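Local coordinates for secreted protein ASP-2 (PDB 4LY5), which is a secreted hookworm protein of the CAP (cysteine-rich secretory protein) family that carries a zinc ion in this crystal structure and whose molecular role is not firmly established, at residues F72-P77 against E85-S90. Residues are numbered along the deposited sequence; the frame is centred on the assembly and turned at random.
Sequences FKHSQP and ENIFMS. With ZN (zinc ion), chain B.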
ATOM      1  N   PHE A  72      -3.799  12.566 -13.204  1.00 30.20           N
ATOM      2  CA  PHE A  72      -3.554  12.324 -11.755  1.00 30.94           C
ATOM      3  C   PHE A  72      -4.914  12.323 -11.022  1.00 29.13           C
ATOM      4  O   PHE A  72      -5.429  13.387 -10.624  1.00 34.63           O
ATOM      5  CB  PHE A  72      -2.526  13.279 -11.140  1.00 32.25           C
ATOM      6  CG  PHE A  72      -2.124  12.931  -9.709  1.00 30.49           C
ATOM      7  CD1 PHE A  72      -1.286  11.821  -9.440  1.00 29.77           C
ATOM      8  CD2 PHE A  72      -2.529  13.740  -8.608  1.00 31.93           C
ATOM      9  CE1 PHE A  72      -0.963  11.456  -8.129  1.00 28.35           C
ATOM     10  CE2 PHE A  72      -2.181  13.390  -7.304  1.00 33.79           C
ATOM     11  CZ  PHE A  72      -1.369  12.283  -7.055  1.00 31.23           C
ATOM     12  N   LYS A  73      -5.517  11.149 -10.864  1.00 29.28           N
ATOM     13  CA  LYS A  73      -6.869  11.115 -10.291  1.00 30.04           C
ATOM     14  C   LYS A  73      -7.201   9.764  -9.777  1.00 25.44           C
ATOM     15  O   LYS A  73      -6.905   8.759 -10.438  1.00 27.39           O
ATOM     16  CB  LYS A  73      -7.844  11.476 -11.444  1.00 33.53           C
ATOM     17  CG  LYS A  73      -9.200  12.035 -11.098  1.00 42.56           C
ATOM     18  CD  LYS A  73      -9.987  12.122 -12.412  1.00 47.33           C
ATOM     19  CE  LYS A  73     -11.300  11.361 -12.321  1.00 54.60           C
ATOM     20  NZ  LYS A  73     -12.191  11.854 -11.220  1.00 60.83           N
ATOM     21  N   HIS A  74      -7.820   9.684  -8.609  1.00 24.78           N
ATOM     22  CA  HIS A  74      -8.396   8.416  -8.163  1.00 26.82           C
ATOM     23  C   HIS A  74      -9.474   7.911  -9.141  1.00 25.66           C
ATOM     24  O   HIS A  74     -10.186   8.703  -9.780  1.00 28.18           O
ATOM     25  CB  HIS A  74      -8.922   8.524  -6.715  1.00 26.67           C
ATOM     26  CG  HIS A  74      -7.845   8.411  -5.705  1.00 33.88           C
ATOM     27  ND1 HIS A  74      -7.204   7.215  -5.430  1.00 29.95           N
ATOM     28  CD2 HIS A  74      -7.265   9.342  -4.910  1.00 32.25           C
ATOM     29  CE1 HIS A  74      -6.306   7.408  -4.485  1.00 34.47           C
ATOM     30  NE2 HIS A  74      -6.307   8.685  -4.161  1.00 37.80           N
ATOM     31  N   SER A  75      -9.469   6.618  -9.444  1.00 24.93           N
ATOM     32  CA  SER A  75     -10.575   6.021 -10.224  1.00 26.42           C
ATOM     33  C   SER A  75     -11.825   5.889  -9.397  1.00 28.63           C
ATOM     34  O   SER A  75     -11.774   5.799  -8.135  1.00 28.08           O
ATOM     35  CB  SER A  75     -10.102   4.684 -10.800  1.00 26.46           C
ATOM     36  OG  SER A  75      -9.848   3.810  -9.731  1.00 25.06           O
ATOM     37  N   GLN A  76     -12.957   5.832 -10.104  1.00 31.19           N
ATOM     38  CA  GLN A  76     -14.255   5.567  -9.460  1.00 30.30           C
ATOM     39  C   GLN A  76     -14.243   4.075  -9.015  1.00 30.70           C
ATOM     40  O   GLN A  76     -13.755   3.225  -9.732  1.00 28.95           O
ATOM     41  CB  GLN A  76     -15.385   5.855 -10.491  1.00 34.29           C
ATOM     42  CG  GLN A  76     -15.704   7.343 -10.691  1.00 37.29           C
ATOM     43  CD  GLN A  76     -16.718   7.828  -9.635  1.00 44.19           C
ATOM     44  OE1 GLN A  76     -16.334   8.514  -8.691  1.00 48.91           O
ATOM     45  NE2 GLN A  76     -18.022   7.438  -9.784  1.00 42.39           N
ATOM     46  N   PRO A  77     -14.903   3.714  -7.893  1.00 32.71           N
ATOM     47  CA  PRO A  77     -14.994   2.312  -7.496  1.00 28.88           C
ATOM     48  C   PRO A  77     -15.408   1.288  -8.580  1.00 36.60           C
ATOM     49  O   PRO A  77     -14.909   0.159  -8.573  1.00 33.45           O
ATOM     50  CB  PRO A  77     -16.015   2.362  -6.334  1.00 37.10           C
ATOM     51  CG  PRO A  77     -15.737   3.663  -5.704  1.00 34.74           C
ATOM     52  CD  PRO A  77     -15.516   4.595  -6.880  1.00 35.36           C
ATOM     53  N   GLU A  85      -7.016   1.907  -3.613  1.00 20.43           N
ATOM     54  CA  GLU A  85      -6.147   2.577  -4.608  1.00 20.13           C
ATOM     55  C   GLU A  85      -5.288   3.625  -3.976  1.00 22.55           C
ATOM     56  O   GLU A  85      -5.786   4.501  -3.215  1.00 25.13           O
ATOM     57  CB  GLU A  85      -6.984   3.217  -5.682  1.00 20.93           C
ATOM     58  CG  GLU A  85      -6.114   3.700  -6.838  1.00 19.08           C
ATOM     59  CD  GLU A  85      -6.957   4.295  -7.944  1.00 21.56           C
ATOM     60  OE1 GLU A  85      -7.628   5.326  -7.716  1.00 23.31           O
ATOM     61  OE2 GLU A  85      -7.058   3.691  -9.034  1.00 26.64           O
ATOM     62  N   ASN A  86      -3.969   3.541  -4.314  1.00 20.50           N
ATOM     63  CA  ASN A  86      -3.008   4.627  -3.962  1.00 19.57           C
ATOM     64  C   ASN A  86      -2.451   5.177  -5.257  1.00 18.74           C
ATOM     65  O   ASN A  86      -2.142   4.349  -6.205  1.00 20.58           O
ATOM     66  CB  ASN A  86      -1.830   4.121  -3.055  1.00 19.71           C
ATOM     67  CG  ASN A  86      -2.246   3.895  -1.596  1.00 21.88           C
ATOM     68  OD1 ASN A  86      -3.226   4.496  -1.120  1.00 24.97           O
ATOM     69  ND2 ASN A  86      -1.466   3.165  -0.880  1.00 19.94           N
ATOM     70  N   ILE A  87      -2.305   6.506  -5.284  1.00 17.75           N
ATOM     71  CA  ILE A  87      -1.720   7.117  -6.517  1.00 21.36           C
ATOM     72  C   ILE A  87      -0.547   8.018  -6.197  1.00 20.48           C
ATOM     73  O   ILE A  87      -0.413   8.536  -5.090  1.00 19.45           O
ATOM     74  CB  ILE A  87      -2.779   7.901  -7.303  1.00 20.78           C
ATOM     75  CG1 ILE A  87      -3.340   9.136  -6.493  1.00 24.17           C
ATOM     76  CG2 ILE A  87      -3.899   7.034  -7.884  1.00 22.68           C
ATOM     77  CD1 ILE A  87      -4.194  10.059  -7.393  1.00 27.03           C
ATOM     78  N   PHE A  88       0.404   8.192  -7.156  1.00 19.91           N
ATOM     79  CA  PHE A  88       1.595   8.950  -6.889  1.00 20.18           C
ATOM     80  C   PHE A  88       2.057   9.517  -8.197  1.00 23.76           C
ATOM     81  O   PHE A  88       1.897   8.877  -9.247  1.00 22.96           O
ATOM     82  CB  PHE A  88       2.707   8.038  -6.355  1.00 18.62           C
ATOM     83  CG  PHE A  88       4.031   8.709  -6.239  1.00 26.04           C
ATOM     84  CD1 PHE A  88       4.310   9.526  -5.152  1.00 28.62           C
ATOM     85  CD2 PHE A  88       5.018   8.478  -7.199  1.00 27.71           C
ATOM     86  CE1 PHE A  88       5.580  10.122  -5.049  1.00 31.36           C
ATOM     87  CE2 PHE A  88       6.266   9.069  -7.084  1.00 29.08           C
ATOM     88  CZ  PHE A  88       6.538   9.892  -6.011  1.00 29.23           C
ATOM     89  N   MET A  89       2.607  10.728  -8.154  1.00 23.73           N
ATOM     90  CA  MET A  89       3.267  11.253  -9.388  1.00 24.21           C
ATOM     91  C   MET A  89       4.602  11.912  -9.028  1.00 27.02           C
ATOM     92  O   MET A  89       4.854  12.365  -7.878  1.00 29.94           O
ATOM     93  CB  MET A  89       2.320  12.171 -10.123  1.00 24.87           C
ATOM     94  CG  MET A  89       1.859  13.352  -9.226  1.00 29.52           C
ATOM     95  SD  MET A  89       1.020  14.617 -10.208  1.00 39.15           S
ATOM     96  CE  MET A  89       2.284  15.205 -11.266  1.00 31.17           C
ATOM     97  N   SER A  90       5.507  11.945 -10.017  1.00 31.29           N
ATOM     98  CA  SER A  90       6.795  12.614  -9.923  1.00 35.62           C
ATOM     99  C   SER A  90       6.940  13.341 -11.253  1.00 32.39           C
ATOM    100  O   SER A  90       6.408  12.855 -12.246  1.00 30.19           O
ATOM    101  CB  SER A  90       7.930  11.569  -9.760  1.00 36.39           C
ATOM    102  OG  SER A  90       9.134  12.047 -10.288  1.00 48.85           O
TER
HETATM  103 ZN    ZN B 201      -5.530   9.372  -2.246  1.00 68.41          ZN
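Glu85 reaches from the sheet to His74 and Ser75 of the preceding loop, and its carboxylate makes all three hydrogen bonds of this contact. OE1 takes two of them. The syn lone pair of Glu85 OE1 accepts the backbone N-H of Ser75 (N to OE1 2.8 Å). The anti lone pair of Glu85 OE1 accepts the N-H of His74 ND1 at 3.0 Å, a moderately bent bond (146°) with the oxygen somewhat out of the imidazole plane. Ser75 OG donates to Glu85 OE2 at 2.9 Å, from above the carboxylate plane. Glu85 is extended through CB and CG, which carries the carboxylate across to the loop. OE2 also accepts from Asn66 and from Gln162 of strand 157-164.

The zinc ion is bound by NE2 of His74, at 2.2 Å. His134 of helix 133-138 lies against the same imidazole.

Apolar contacts fill the rest. Ile87 sits between the two rings of the loop. Ile87 CD1 lies over one face of Phe72, 3.7 Å from the ring centroid, and its CG1 covers a face of His74. Met89 covers the opposite face of Phe72 with CG and with SD, the latter a Met-aromatic contact at 3.9 Å from the centroid. Phe72 CG is anti to the backbone N (chi1 -172°), and the ring slots between the two strand side chains. The backbone of Phe88 meets its edge.

Phe72 to Ser75 run roughly opposite in direction to strand 84-90, without pairing as a strand; strand 84-90 forms one edge of the CAP sheet. The pair probably corresponds to part of the histidine-glutamate set that lines the central cavity of CAP proteins. With ND1 engaged by Glu85, the imidazole is fixed in rotation and presents NE2 to the metal. The carboxylate probably makes that nitrogen a stronger zinc ligand.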